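Local coordinates for D-3-phosphoglycerate dehydrogenase-related protein (PDB 4S1V) that probably catalyses NAD-dependent oxidation or reduction of a D-2-hydroxyacid such as 3-phosphoglycerate, as expected of a Rossmann-fold D-isomer-specific 2-hydroxyacid dehydrogenase, at residues L41-P47 against L64-N70; S118-Y124 against L139-L145; P172-W176 against Y190-K196; K222-L226 against A247-V251. All coordinates share one frame; numbering follows the deposited sequence.

How the interactions relate
Along the chain the four contacts follow one another without overlap. Interaction 1 lies on the five-stranded parallel sheet built from strands 3-6 to 95-98, and its centre is 41 to 48 Å from the centres of the others. Interactions 2, 3 and 4 fall within the family's NAD-binding range. Interaction 3 pairs two strands at one end of the seven-stranded parallel sheet, and interaction 4 packs two helices beside strand 233-236 of the same sheet. Their centres are 21 Å apart, yet a salt bridge joins them, with Lys196 NZ 2.7 Å from Asp224 OD2. Interactions 3 and 4 pack the Rossmann-type sheet, while 2 and 4 meet other subunits, so the NAD-binding part carries these subunit contacts.

Interaction 1 (L41-P47 against L64-N70); sequences LIERLKP and LLAHLPN
Lys46 O takes two hydrogen bonds, one from Asn70 and one from a water that Asn70 also holds. Asn70 ND2 donates to Lys46 O at 3.1 Å with an N-H...O angle of 151°, from 41° above the carbonyl plane, and the water accepts from Asn70 N. The lysine returns a bond: a chain bent at chi2 and chi4 brings Lys46 NZ to 2.8 Å from His67 O, tilted from the carbonyl plane. Next to these bonds, Leu68 pushes its CD2 branch against the backbone at Leu45 and Lys46, 3.5 Å from Leu45 C and close to Lys46 N, while its CD1 leans on Leu45 CB. Nearer the start of helix 38-45, Ile42 CG2, anti to the backbone N, lies 3.7 Å from His67 CB, and CD1 meets the same CB before passing obliquely by the imidazole. Ile42 CG1 turns to Leu64 CD2 at 3.9 Å, a methyl that also touches Leu41 CB. Polar bonds link the loops after the helices, and aliphatic branches fill the interior side, where Leu45 also rests on Ala5 of strand 3-6. This is helix-end packing of helices 38-45 and 62-66 in an alpha/beta domain with a five-stranded parallel sheet.

Interaction 2 (S118-Y124 against L139-L145); sequences SRHLPSY and LGLGRTL
His120 enters the 139-145 loop ring first. Its CB points toward that loop, and CG, anti to the carbonyl carbon (chi1 -57°), carries the imidazole over Leu139, whose CB stands 3.9 Å from the His120 ring centroid and 6° off the normal, a CH-pi contact. CG and CE1 lie over Leu139 CB and CD1, His120 ND1 approaches Leu139 CD1 at 3.6 Å, and CD2 lies 3.7 Å from both Gly140 O and Gly142 N. At the tip, His120 NE2 meets a water at 2.9 Å in the ring plane; that water donates to Leu139 O and Leu141 O. With positive phi, His120 closes one helix in a Schellman motif and occupies the N-cap position of the next. Near the end of helix 104-119, Arg143 N donates to Ser118 O at 3.0 Å. Here Gly142 CA comes within 4.1 Å of Arg119 CA; a CB on Gly142 would run into Ser118 O and Arg119 CA. A second water joins Tyr124 OH to Gly142 N; the hydroxyl also bonds Gln11 of the second subunit, a subunit whose Ala105 O accepts from Arg119 NH1. The loop thus crosses the junction of helices 104-119 and 121-129, at a subunit interface, before strand 150-153.

Interaction 3 (P172-W176 against Y190-K196); sequences PILVW and YQAAADK
Ile173 O takes the N-H of Gln191 at 2.9 Å, the first of three backbone bonds that fasten these parallel strands. Val175 N donates to Gln191 O, the most bent of the three at 137°, and Ala193 N reaches Val175 O at 2.9 Å with a nearly straight 169°. Packing is dense on both faces. On the Ile173 and Val175 face, Tyr190 lies alongside Ile173, pointing the same way: Ile173 CG2 makes a CH-pi contact 4.1 Å from the Tyr190 ring centroid, and CB touches Tyr190 CD1. On the other, Leu174 CD1 reaches Gln191 CB at 3.7 Å and turns also to Ala193, and Gln191 CB packs on Ile173 O. At the strand end, Trp176 has CG anti to the backbone N (chi1 -178°), laying the indole along the turn into the next helix. Asp195 C and Lys196 N cover one face, Lys196 CA makes a CH-pi contact 4.0 Å from the centroid of the Trp176 five-membered ring, and Ala193 O meets the edge.

The outer side is looser at the amide end of Gln191, where NE2 stays 4.0 Å from Pro172 CB, and at exposed Ala194. Helix 179-188 links the adjacent strands as a beta-alpha-beta crossover, packing on the Val175 and Ala192 face, with helix 157-168 against Ile173 and Tyr190, helix 196-202 against Leu174, and strand 150-153 bonded along the other edge of 173-176.

Interaction 4 (K222-L226 against A247-V251); sequences KQDLL and ALYSV
Lys222 and Ala247 bring the two helices closest, with 5.0 Å between their CA atoms, and from there the short axes diverge, 9.6 Å apart at closest approach and crossing at -37°. Lys222 CB rests on Ala247 CB at 3.7 Å. Beyond it the lysine is extended, with CG anti to the backbone N (chi1 -174°), and slides past Val251 in the opposite direction, CG lying 4.0 Å from Val251 CG2. Its tip, Lys222 NZ, donates to Ser250 OG at 3.0 Å. Neither group depends on this bond alone: NZ also forms a salt bridge with Asp27 of the third subunit, and the serine hydroxyl bonds Thr29 of that subunit, so the pair lies at the interface with it.

The other side of the contact is apolar. Leu225 CD1 is laid over the backbone of the second helix, 3.7 Å from Leu248 CA, and its CB faces Val251 CG2. The same valine methyl takes Leu226 CD2 at 4.1 Å, crossing obliquely, so CG2 of Val251 is shared by three residues of the first helix. Leu225 and Leu248 both touch Phe234, which places helices 222-226 and 247-254 together against strand 233-236 of the parallel sheet.

Interaction 1 (L41-P47 against L64-N70)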
loop_
_atom_site.group_PDB
_atom_site.type_symbol
_atom_site.label_atom_id
_atom_site.label_comp_id
_atom_site.label_asym_id
_atom_site.label_seq_id
_atom_site.Cartn_x
_atom_site.Cartn_y
_atom_site.Cartn_z
ATOM N N LEU C 41 32.691 23.512 7.397
ATOM C CA LEU C 41 33.839 22.626 7.191
ATOM C C LEU C 41 35.157 23.304 7.521
ATOM O O LEU C 41 35.982 22.734 8.232
ATOM C CB LEU C 41 33.885 22.094 5.756
ATOM C CG LEU C 41 33.153 20.790 5.435
ATOM C CD1 LEU C 41 33.212 20.539 3.936
ATOM C CD2 LEU C 41 33.738 19.609 6.203
ATOM N N ILE C 42 35.349 24.514 6.995
ATOM C CA ILE C 42 36.533 25.319 7.296
ATOM C C ILE C 42 36.658 25.550 8.799
ATOM O O ILE C 42 37.725 25.325 9.379
ATOM C CB ILE C 42 36.537 26.651 6.511
ATOM C CG1 ILE C 42 36.901 26.394 5.044
ATOM C CG2 ILE C 42 37.506 27.659 7.126
ATOM C CD1 ILE C 42 36.350 27.424 4.078
ATOM N N GLU C 43 35.561 25.966 9.432
ATOM C CA GLU C 43 35.570 26.207 10.876
ATOM C C GLU C 43 35.821 24.926 11.667
ATOM O O GLU C 43 36.460 24.958 12.716
ATOM C CB GLU C 43 34.280 26.898 11.339
ATOM C CG GLU C 43 34.098 28.321 10.809
ATOM C CD GLU C 43 35.350 29.178 10.945
ATOM O OE1 GLU C 43 35.851 29.341 12.081
ATOM O OE2 GLU C 43 35.838 29.691 9.914
ATOM N N ARG C 44 35.327 23.807 11.148
ATOM C CA ARG C 44 35.490 22.505 11.794
ATOM C C ARG C 44 36.912 21.941 11.633
ATOM O O ARG C 44 37.471 21.371 12.575
ATOM C CB ARG C 44 34.433 21.531 11.259
ATOM C CG ARG C 44 34.672 20.058 11.546
ATOM C CD ARG C 44 33.591 19.189 10.916
ATOM N NE ARG C 44 32.290 19.363 11.564
ATOM C CZ ARG C 44 31.186 18.697 11.236
ATOM N NH1 ARG C 44 31.205 17.794 10.260
ATOM N NH2 ARG C 44 30.055 18.931 11.891
ATOM N N LEU C 45 37.500 22.134 10.453
ATOM C CA LEU C 45 38.773 21.494 10.104
ATOM C C LEU C 45 40.037 22.325 10.366
ATOM O O LEU C 45 41.152 21.836 10.148
ATOM C CB LEU C 45 38.748 21.016 8.640
ATOM C CG LEU C 45 37.635 20.044 8.223
ATOM C CD1 LEU C 45 37.678 19.764 6.725
ATOM C CD2 LEU C 45 37.689 18.752 9.021
ATOM N N LYS C 46 39.871 23.565 10.835
ATOM C CA LYS C 46 41.019 24.455 11.066
ATOM C C LYS C 46 42.210 23.813 11.802
ATOM O O LYS C 46 43.331 23.875 11.294
ATOM C CB LYS C 46 40.611 25.778 11.731
ATOM C CG LYS C 46 40.207 26.845 10.732
ATOM C CD LYS C 46 40.734 28.214 11.117
ATOM C CE LYS C 46 40.213 29.290 10.169
ATOM N NZ LYS C 46 40.739 29.187 8.774
ATOM N N PRO C 47 41.973 23.177 12.974
ATOM C CA PRO C 47 43.112 22.672 13.759
ATOM C C PRO C 47 43.766 21.392 13.212
ATOM O O PRO C 47 44.736 20.902 13.798
ATOM C CB PRO C 47 42.486 22.387 15.126
ATOM C CG PRO C 47 41.081 22.019 14.810
ATOM C CD PRO C 47 40.689 22.898 13.650
ATOM N N LEU C 64 38.208 25.373 0.324
ATOM C CA LEU C 64 38.688 24.605 1.473
ATOM C C LEU C 64 40.198 24.769 1.657
ATOM O O LEU C 64 40.661 25.098 2.745
ATOM C CB LEU C 64 38.330 23.114 1.343
ATOM C CG LEU C 64 36.902 22.608 1.594
ATOM C CD1 LEU C 64 36.912 21.092 1.762
ATOM C CD2 LEU C 64 36.277 23.270 2.816
ATOM N N LEU C 65 40.950 24.554 0.583
ATOM C CA LEU C 65 42.410 24.629 0.616
ATOM C C LEU C 65 42.919 26.025 0.978
ATOM O O LEU C 65 43.929 26.162 1.672
ATOM C CB LEU C 65 42.987 24.187 -0.734
ATOM C CG LEU C 65 42.750 22.729 -1.152
ATOM C CD1 LEU C 65 42.768 22.594 -2.668
ATOM C CD2 LEU C 65 43.776 21.799 -0.520
ATOM N N ALA C 66 42.212 27.056 0.517
ATOM C CA ALA C 66 42.587 28.441 0.799
ATOM C C ALA C 66 42.457 28.784 2.281
ATOM O O ALA C 66 43.181 29.645 2.782
ATOM C CB ALA C 66 41.768 29.409 -0.048
ATOM N N HIS C 67 41.557 28.095 2.983
ATOM C CA HIS C 67 41.231 28.450 4.363
ATOM C C HIS C 67 41.601 27.432 5.401
ATOM O O HIS C 67 41.094 27.468 6.532
ATOM C CB HIS C 67 39.761 28.817 4.458
ATOM C CG HIS C 67 39.397 30.006 3.621
ATOM N ND1 HIS C 67 39.730 31.261 3.973
ATOM C CD2 HIS C 67 38.741 30.099 2.396
ATOM C CE1 HIS C 67 39.300 32.116 3.032
ATOM N NE2 HIS C 67 38.691 31.404 2.067
ATOM N N LEU C 68 42.490 26.516 5.032
ATOM C CA LEU C 68 42.985 25.504 5.958
ATOM C C LEU C 68 44.522 25.449 5.930
ATOM O O LEU C 68 45.104 24.510 5.369
ATOM C CB LEU C 68 42.364 24.133 5.653
ATOM C CG LEU C 68 40.853 23.961 5.876
ATOM C CD1 LEU C 68 40.375 22.619 5.344
ATOM C CD2 LEU C 68 40.477 24.117 7.344
ATOM N N PRO C 69 45.181 26.457 6.548
ATOM C CA PRO C 69 46.645 26.604 6.492
ATOM C C PRO C 69 47.446 25.570 7.296
ATOM O O PRO C 69 48.634 25.374 7.025
ATOM C CB PRO C 69 46.874 28.010 7.058
ATOM C CG PRO C 69 45.726 28.226 7.977
ATOM C CD PRO C 69 44.560 27.561 7.309
ATOM N N ASN C 70 46.820 24.926 8.278
ATOM C CA ASN C 70 47.508 23.876 9.039
ATOM C C ASN C 70 47.491 22.503 8.350
ATOM O O ASN C 70 48.193 21.588 8.772
ATOM C CB ASN C 70 46.946 23.758 10.460
ATOM C CG ASN C 70 46.991 25.070 11.218
ATOM O OD1 ASN C 70 47.949 25.836 11.114
ATOM N ND2 ASN C 70 45.946 25.331 11.997
HETATM O O HOH W 1 44.083 24.523 8.808
#

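Interaction 2 (S118-Y124 against L139-L145)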
loop_
_atom_site.group_PDB
_atom_site.type_symbol
_atom_site.label_atom_id
_atom_site.label_comp_id
_atom_site.label_asym_id
_atom_site.label_seq_id
_atom_site.Cartn_x
_atom_site.Cartn_y
_atom_site.Cartn_z
ATOM N N SER C 118 14.685 -7.651 -8.889
ATOM C CA SER C 118 14.017 -8.682 -9.680
ATOM C C SER C 118 12.887 -9.322 -8.897
ATOM O O SER C 118 11.842 -9.624 -9.458
ATOM C CB SER C 118 15.003 -9.758 -10.129
ATOM O OG SER C 118 15.919 -9.234 -11.068
ATOM N N ARG C 119 13.086 -9.515 -7.599
ATOM C CA ARG C 119 12.099 -10.251 -6.826
ATOM C C ARG C 119 11.219 -9.380 -5.933
ATOM O O ARG C 119 10.427 -9.912 -5.155
ATOM C CB ARG C 119 12.761 -11.398 -6.049
ATOM C CG ARG C 119 13.473 -12.424 -6.930
ATOM C CD ARG C 119 12.522 -13.253 -7.800
ATOM N NE ARG C 119 11.730 -14.191 -7.006
ATOM C CZ ARG C 119 12.034 -15.470 -6.799
ATOM N NH1 ARG C 119 13.119 -16.016 -7.343
ATOM N NH2 ARG C 119 11.231 -16.214 -6.055
ATOM N N HIS C 120 11.334 -8.055 -6.090
ATOM C CA HIS C 120 10.595 -7.064 -5.288
ATOM C C HIS C 120 10.773 -7.264 -3.817
ATOM O O HIS C 120 9.843 -7.073 -3.030
ATOM C CB HIS C 120 9.112 -7.047 -5.645
ATOM C CG HIS C 120 8.846 -6.786 -7.103
ATOM N ND1 HIS C 120 9.267 -5.671 -7.721
ATOM C CD2 HIS C 120 8.173 -7.544 -8.060
ATOM C CE1 HIS C 120 8.882 -5.707 -9.014
ATOM N NE2 HIS C 120 8.215 -6.858 -9.218
ATOM N N LEU C 121 11.986 -7.643 -3.435
ATOM C CA LEU C 121 12.255 -8.067 -2.074
ATOM C C LEU C 121 11.974 -7.000 -0.986
ATOM O O LEU C 121 11.324 -7.318 0.017
ATOM C CB LEU C 121 13.675 -8.629 -1.981
ATOM C CG LEU C 121 14.009 -9.429 -0.730
ATOM C CD1 LEU C 121 13.120 -10.664 -0.620
ATOM C CD2 LEU C 121 15.491 -9.778 -0.734
ATOM N N PRO C 122 12.433 -5.739 -1.180
ATOM C CA PRO C 122 12.207 -4.760 -0.104
ATOM C C PRO C 122 10.725 -4.466 0.175
ATOM O O PRO C 122 10.333 -4.372 1.339
ATOM C CB PRO C 122 12.926 -3.494 -0.608
ATOM C CG PRO C 122 13.868 -3.965 -1.669
ATOM C CD PRO C 122 13.186 -5.141 -2.303
ATOM N N SER C 123 9.919 -4.344 -0.883
ATOM C CA SER C 123 8.480 -4.085 -0.743
ATOM C C SER C 123 7.746 -5.262 -0.106
ATOM O O SER C 123 6.860 -5.062 0.716
ATOM C CB SER C 123 7.838 -3.763 -2.098
ATOM O OG SER C 123 8.546 -2.737 -2.759
ATOM N N TYR C 124 8.094 -6.479 -0.519
ATOM C CA TYR C 124 7.517 -7.690 0.071
ATOM C C TYR C 124 7.784 -7.726 1.578
ATOM O O TYR C 124 6.870 -7.934 2.373
ATOM C CB TYR C 124 8.089 -8.954 -0.591
ATOM C CG TYR C 124 7.314 -9.507 -1.783
ATOM C CD1 TYR C 124 5.959 -9.831 -1.679
ATOM C CD2 TYR C 124 7.954 -9.754 -2.995
ATOM C CE1 TYR C 124 5.262 -10.366 -2.751
ATOM C CE2 TYR C 124 7.265 -10.291 -4.080
ATOM C CZ TYR C 124 5.920 -10.594 -3.954
ATOM O OH TYR C 124 5.240 -11.125 -5.022
ATOM N N LEU C 139 2.968 -4.495 -7.176
ATOM C CA LEU C 139 4.021 -4.651 -8.188
ATOM C C LEU C 139 3.942 -6.000 -8.923
ATOM O O LEU C 139 4.652 -6.223 -9.912
ATOM C CB LEU C 139 5.410 -4.452 -7.566
ATOM C CG LEU C 139 5.739 -3.083 -6.955
ATOM C CD1 LEU C 139 7.169 -3.063 -6.430
ATOM C CD2 LEU C 139 5.528 -1.962 -7.965
ATOM N N GLY C 140 3.073 -6.888 -8.440
ATOM C CA GLY C 140 2.915 -8.217 -9.036
ATOM C C GLY C 140 4.060 -9.169 -8.732
ATOM O O GLY C 140 4.773 -9.006 -7.729
ATOM N N LEU C 141 4.221 -10.169 -9.597
ATOM C CA LEU C 141 5.248 -11.195 -9.449
ATOM C C LEU C 141 6.628 -10.700 -9.867
ATOM O O LEU C 141 6.766 -9.998 -10.866
ATOM C CB LEU C 141 4.898 -12.444 -10.280
ATOM C CG LEU C 141 3.769 -13.351 -9.793
ATOM C CD1 LEU C 141 3.397 -14.360 -10.867
ATOM C CD2 LEU C 141 4.163 -14.050 -8.502
ATOM N N GLY C 142 7.642 -11.085 -9.094
ATOM C CA GLY C 142 9.030 -10.918 -9.491
ATOM C C GLY C 142 9.431 -11.946 -10.547
ATOM O O GLY C 142 8.610 -12.774 -10.968
ATOM N N ARG C 143 10.695 -11.895 -10.966
ATOM C CA ARG C 143 11.171 -12.657 -12.123
ATOM C C ARG C 143 12.547 -13.259 -11.877
ATOM O O ARG C 143 13.396 -12.635 -11.227
ATOM C CB ARG C 143 11.233 -11.756 -13.361
ATOM C CG ARG C 143 9.874 -11.349 -13.907
ATOM C CD ARG C 143 9.982 -10.127 -14.804
ATOM N NE ARG C 143 10.641 -10.437 -16.072
ATOM C CZ ARG C 143 10.028 -10.502 -17.251
ATOM N NH1 ARG C 143 8.724 -10.269 -17.357
ATOM N NH2 ARG C 143 10.730 -10.801 -18.335
ATOM N N THR C 144 12.765 -14.471 -12.391
ATOM C CA THR C 144 14.078 -15.101 -12.319
ATOM C C THR C 144 15.045 -14.428 -13.293
ATOM O O THR C 144 14.631 -13.832 -14.305
ATOM C CB THR C 144 14.019 -16.617 -12.626
ATOM O OG1 THR C 144 13.376 -16.833 -13.887
ATOM C CG2 THR C 144 13.266 -17.364 -11.552
ATOM N N LEU C 145 16.332 -14.524 -12.989
ATOM C CA LEU C 145 17.361 -14.016 -13.889
ATOM C C LEU C 145 17.709 -15.038 -14.969
ATOM O O LEU C 145 18.063 -14.669 -16.085
ATOM C CB LEU C 145 18.610 -13.623 -13.105
ATOM C CG LEU C 145 18.476 -12.484 -12.092
ATOM C CD1 LEU C 145 19.722 -12.442 -11.223
ATOM C CD2 LEU C 145 18.261 -11.146 -12.788
HETATM O O HOH W 2 14.966 -14.599 -8.964
HETATM O O HOH W 3 6.936 -7.201 -11.852
HETATM O O HOH W 4 7.111 -12.456 -6.583
#

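Interaction 3 (P172-W176 against Y190-K196)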
loop_
_atom_site.group_PDB
_atom_site.type_symbol
_atom_site.label_atom_id
_atom_site.label_comp_id
_atom_site.label_asym_id
_atom_site.label_seq_id
_atom_site.Cartn_x
_atom_site.Cartn_y
_atom_site.Cartn_z
ATOM N N PRO C 172 22.594 -15.364 -20.528
ATOM C CA PRO C 172 23.500 -14.956 -21.613
ATOM C C PRO C 172 24.196 -13.638 -21.242
ATOM O O PRO C 172 23.594 -12.774 -20.598
ATOM C CB PRO C 172 22.560 -14.733 -22.804
ATOM C CG PRO C 172 21.336 -15.541 -22.506
ATOM C CD PRO C 172 21.216 -15.606 -20.999
ATOM N N ILE C 173 25.453 -13.487 -21.632
ATOM C CA ILE C 173 26.184 -12.264 -21.331
ATOM C C ILE C 173 26.436 -11.495 -22.616
ATOM O O ILE C 173 27.011 -12.036 -23.562
ATOM C CB ILE C 173 27.509 -12.551 -20.580
ATOM C CG1 ILE C 173 27.269 -13.483 -19.383
ATOM C CG2 ILE C 173 28.193 -11.251 -20.156
ATOM C CD1 ILE C 173 26.392 -12.909 -18.283
ATOM N N LEU C 174 25.962 -10.248 -22.648
ATOM C CA LEU C 174 26.170 -9.341 -23.782
ATOM C C LEU C 174 26.953 -8.123 -23.300
ATOM O O LEU C 174 26.577 -7.479 -22.311
ATOM C CB LEU C 174 24.829 -8.906 -24.377
ATOM C CG LEU C 174 24.858 -8.025 -25.630
ATOM C CD1 LEU C 174 25.365 -8.791 -26.855
ATOM C CD2 LEU C 174 23.485 -7.434 -25.907
ATOM N N VAL C 175 28.047 -7.817 -23.992
ATOM C CA VAL C 175 28.977 -6.796 -23.518
ATOM C C VAL C 175 29.094 -5.623 -24.489
ATOM O O VAL C 175 29.209 -5.810 -25.701
ATOM C CB VAL C 175 30.360 -7.403 -23.204
ATOM C CG1 VAL C 175 31.363 -6.331 -22.812
ATOM C CG2 VAL C 175 30.247 -8.456 -22.105
ATOM N N TRP C 176 29.050 -4.417 -23.934
ATOM C CA TRP C 176 29.324 -3.196 -24.685
ATOM C C TRP C 176 30.381 -2.370 -23.991
ATOM O O TRP C 176 30.583 -2.476 -22.774
ATOM C CB TRP C 176 28.036 -2.393 -24.907
ATOM C CG TRP C 176 28.264 -1.150 -25.730
ATOM C CD1 TRP C 176 28.070 0.174 -25.345
ATOM C CD2 TRP C 176 28.801 -1.074 -27.098
ATOM N NE1 TRP C 176 28.419 1.036 -26.356
ATOM C CE2 TRP C 176 28.866 0.354 -27.434
ATOM C CE3 TRP C 176 29.205 -2.010 -28.048
ATOM C CZ2 TRP C 176 29.319 0.801 -28.674
ATOM C CZ3 TRP C 176 29.666 -1.550 -29.288
ATOM C CH2 TRP C 176 29.720 -0.177 -29.593
ATOM N N TYR C 190 31.842 -14.696 -23.939
ATOM C CA TYR C 190 30.597 -13.929 -23.877
ATOM C C TYR C 190 30.320 -13.285 -25.236
ATOM O O TYR C 190 31.125 -13.400 -26.159
ATOM C CB TYR C 190 30.680 -12.825 -22.813
ATOM C CG TYR C 190 31.132 -13.256 -21.432
ATOM C CD1 TYR C 190 30.689 -14.451 -20.853
ATOM C CD2 TYR C 190 31.983 -12.443 -20.688
ATOM C CE1 TYR C 190 31.104 -14.822 -19.583
ATOM C CE2 TYR C 190 32.390 -12.801 -19.416
ATOM C CZ TYR C 190 31.952 -13.986 -18.869
ATOM O OH TYR C 190 32.373 -14.331 -17.602
ATOM N N GLN C 191 29.182 -12.614 -25.367
ATOM C CA GLN C 191 28.889 -11.904 -26.610
ATOM C C GLN C 191 29.375 -10.463 -26.535
ATOM O O GLN C 191 29.362 -9.852 -25.464
ATOM C CB GLN C 191 27.392 -11.922 -26.922
ATOM C CG GLN C 191 26.754 -13.299 -26.898
ATOM C CD GLN C 191 25.257 -13.233 -27.105
ATOM O OE1 GLN C 191 24.787 -12.852 -28.178
ATOM N NE2 GLN C 191 24.493 -13.613 -26.080
ATOM N N ALA C 192 29.817 -9.942 -27.676
ATOM C CA ALA C 192 30.032 -8.511 -27.849
ATOM C C ALA C 192 28.895 -7.944 -28.687
ATOM O O ALA C 192 28.591 -8.466 -29.765
ATOM C CB ALA C 192 31.369 -8.237 -28.516
ATOM N N ALA C 193 28.259 -6.887 -28.179
ATOM C CA ALA C 193 27.228 -6.174 -28.924
ATOM C C ALA C 193 27.847 -5.513 -30.154
ATOM O O ALA C 193 28.965 -4.996 -30.084
ATOM C CB ALA C 193 26.548 -5.134 -28.039
ATOM N N ALA C 194 27.118 -5.552 -31.268
ATOM C CA ALA C 194 27.541 -4.949 -32.530
ATOM C C ALA C 194 27.694 -3.436 -32.392
ATOM O O ALA C 194 28.638 -2.855 -32.926
ATOM C CB ALA C 194 26.542 -5.276 -33.634
ATOM N N ASP C 195 26.745 -2.816 -31.693
ATOM C CA ASP C 195 26.799 -1.392 -31.355
ATOM C C ASP C 195 25.947 -1.108 -30.116
ATOM O O ASP C 195 25.309 -2.018 -29.572
ATOM C CB ASP C 195 26.381 -0.503 -32.544
ATOM C CG ASP C 195 25.013 -0.866 -33.111
ATOM O OD1 ASP C 195 24.088 -1.194 -32.334
ATOM O OD2 ASP C 195 24.855 -0.800 -34.347
ATOM N N LYS C 196 25.949 0.153 -29.683
ATOM C CA LYS C 196 25.198 0.601 -28.509
ATOM C C LYS C 196 23.698 0.368 -28.702
ATOM O O LYS C 196 23.007 -0.058 -27.765
ATOM C CB LYS C 196 25.496 2.082 -28.208
ATOM C CG LYS C 196 24.795 2.628 -26.970
ATOM C CD LYS C 196 25.179 4.068 -26.637
ATOM C CE LYS C 196 24.544 5.078 -27.579
ATOM N NZ LYS C 196 24.441 6.417 -26.936
#

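Interaction 4 (K222-L226 against A247-V251)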
loop_
_atom_site.group_PDB
_atom_site.type_symbol
_atom_site.label_atom_id
_atom_site.label_comp_id
_atom_site.label_asym_id
_atom_site.label_seq_id
_atom_site.Cartn_x
_atom_site.Cartn_y
_atom_site.Cartn_z
ATOM N N LYS C 222 18.704 9.726 -22.928
ATOM C CA LYS C 222 17.294 9.387 -22.735
ATOM C C LYS C 222 16.807 8.458 -23.848
ATOM O O LYS C 222 16.034 7.531 -23.601
ATOM C CB LYS C 222 16.419 10.651 -22.681
ATOM C CG LYS C 222 14.963 10.372 -22.345
ATOM C CD LYS C 222 14.144 11.652 -22.287
ATOM C CE LYS C 222 12.854 11.431 -21.518
ATOM N NZ LYS C 222 12.163 12.725 -21.258
ATOM N N GLN C 223 17.276 8.709 -25.066
ATOM C CA GLN C 223 16.945 7.881 -26.227
ATOM C C GLN C 223 17.430 6.434 -26.055
ATOM O O GLN C 223 16.730 5.497 -26.420
ATOM C CB GLN C 223 17.479 8.521 -27.522
ATOM C CG GLN C 223 16.793 9.840 -27.904
ATOM C CD GLN C 223 17.426 11.100 -27.284
ATOM O OE1 GLN C 223 17.949 11.089 -26.156
ATOM N NE2 GLN C 223 17.361 12.206 -28.026
ATOM N N ASP C 224 18.613 6.257 -25.470
ATOM C CA ASP C 224 19.128 4.926 -25.138
ATOM C C ASP C 224 18.200 4.189 -24.166
ATOM O O ASP C 224 17.878 3.024 -24.381
ATOM C CB ASP C 224 20.535 5.007 -24.536
ATOM C CG ASP C 224 21.572 5.560 -25.507
ATOM O OD1 ASP C 224 21.416 5.393 -26.739
ATOM O OD2 ASP C 224 22.561 6.151 -25.018
ATOM N N LEU C 225 17.780 4.867 -23.096
ATOM C CA LEU C 225 16.835 4.273 -22.145
ATOM C C LEU C 225 15.517 3.891 -22.818
ATOM O O LEU C 225 14.968 2.819 -22.546
ATOM C CB LEU C 225 16.569 5.204 -20.962
ATOM C CG LEU C 225 17.759 5.626 -20.100
ATOM C CD1 LEU C 225 17.293 6.580 -19.016
ATOM C CD2 LEU C 225 18.483 4.428 -19.488
ATOM N N LEU C 226 15.027 4.757 -23.706
ATOM C CA LEU C 226 13.731 4.540 -24.369
ATOM C C LEU C 226 13.745 3.372 -25.354
ATOM O O LEU C 226 12.694 2.804 -25.666
ATOM C CB LEU C 226 13.246 5.820 -25.062
ATOM C CG LEU C 226 12.805 6.958 -24.133
ATOM C CD1 LEU C 226 12.813 8.290 -24.872
ATOM C CD2 LEU C 226 11.439 6.663 -23.528
ATOM N N ALA C 247 17.121 11.982 -17.090
ATOM C CA ALA C 247 16.556 11.045 -18.063
ATOM C C ALA C 247 16.032 9.764 -17.418
ATOM O O ALA C 247 14.963 9.276 -17.802
ATOM C CB ALA C 247 17.568 10.727 -19.155
ATOM N N LEU C 248 16.770 9.226 -16.442
ATOM C CA LEU C 248 16.327 8.011 -15.762
ATOM C C LEU C 248 14.992 8.210 -15.049
ATOM O O LEU C 248 14.074 7.383 -15.193
ATOM C CB LEU C 248 17.369 7.484 -14.767
ATOM C CG LEU C 248 16.992 6.132 -14.104
ATOM C CD1 LEU C 248 16.820 4.993 -15.107
ATOM C CD2 LEU C 248 17.993 5.732 -13.028
ATOM N N TYR C 249 14.887 9.291 -14.275
ATOM C CA TYR C 249 13.632 9.563 -13.568
ATOM C C TYR C 249 12.471 9.706 -14.549
ATOM O O TYR C 249 11.425 9.087 -14.376
ATOM C CB TYR C 249 13.689 10.803 -12.654
ATOM C CG TYR C 249 12.291 11.135 -12.169
ATOM C CD1 TYR C 249 11.714 10.408 -11.129
ATOM C CD2 TYR C 249 11.511 12.099 -12.814
ATOM C CE1 TYR C 249 10.424 10.662 -10.708
ATOM C CE2 TYR C 249 10.206 12.353 -12.409
ATOM C CZ TYR C 249 9.669 11.630 -11.356
ATOM O OH TYR C 249 8.391 11.861 -10.925
ATOM N N SER C 250 12.659 10.535 -15.569
ATOM C CA SER C 250 11.602 10.804 -16.543
ATOM C C SER C 250 11.079 9.500 -17.152
ATOM O O SER C 250 9.865 9.312 -17.265
ATOM C CB SER C 250 12.106 11.758 -17.627
ATOM O OG SER C 250 11.058 12.096 -18.530
ATOM N N VAL C 251 11.995 8.593 -17.499
ATOM C CA VAL C 251 11.655 7.326 -18.172
ATOM C C VAL C 251 10.991 6.312 -17.232
ATOM O O VAL C 251 9.990 5.693 -17.590
ATOM C CB VAL C 251 12.897 6.701 -18.855
ATOM C CG1 VAL C 251 12.620 5.282 -19.321
ATOM C CG2 VAL C 251 13.343 7.552 -20.038
#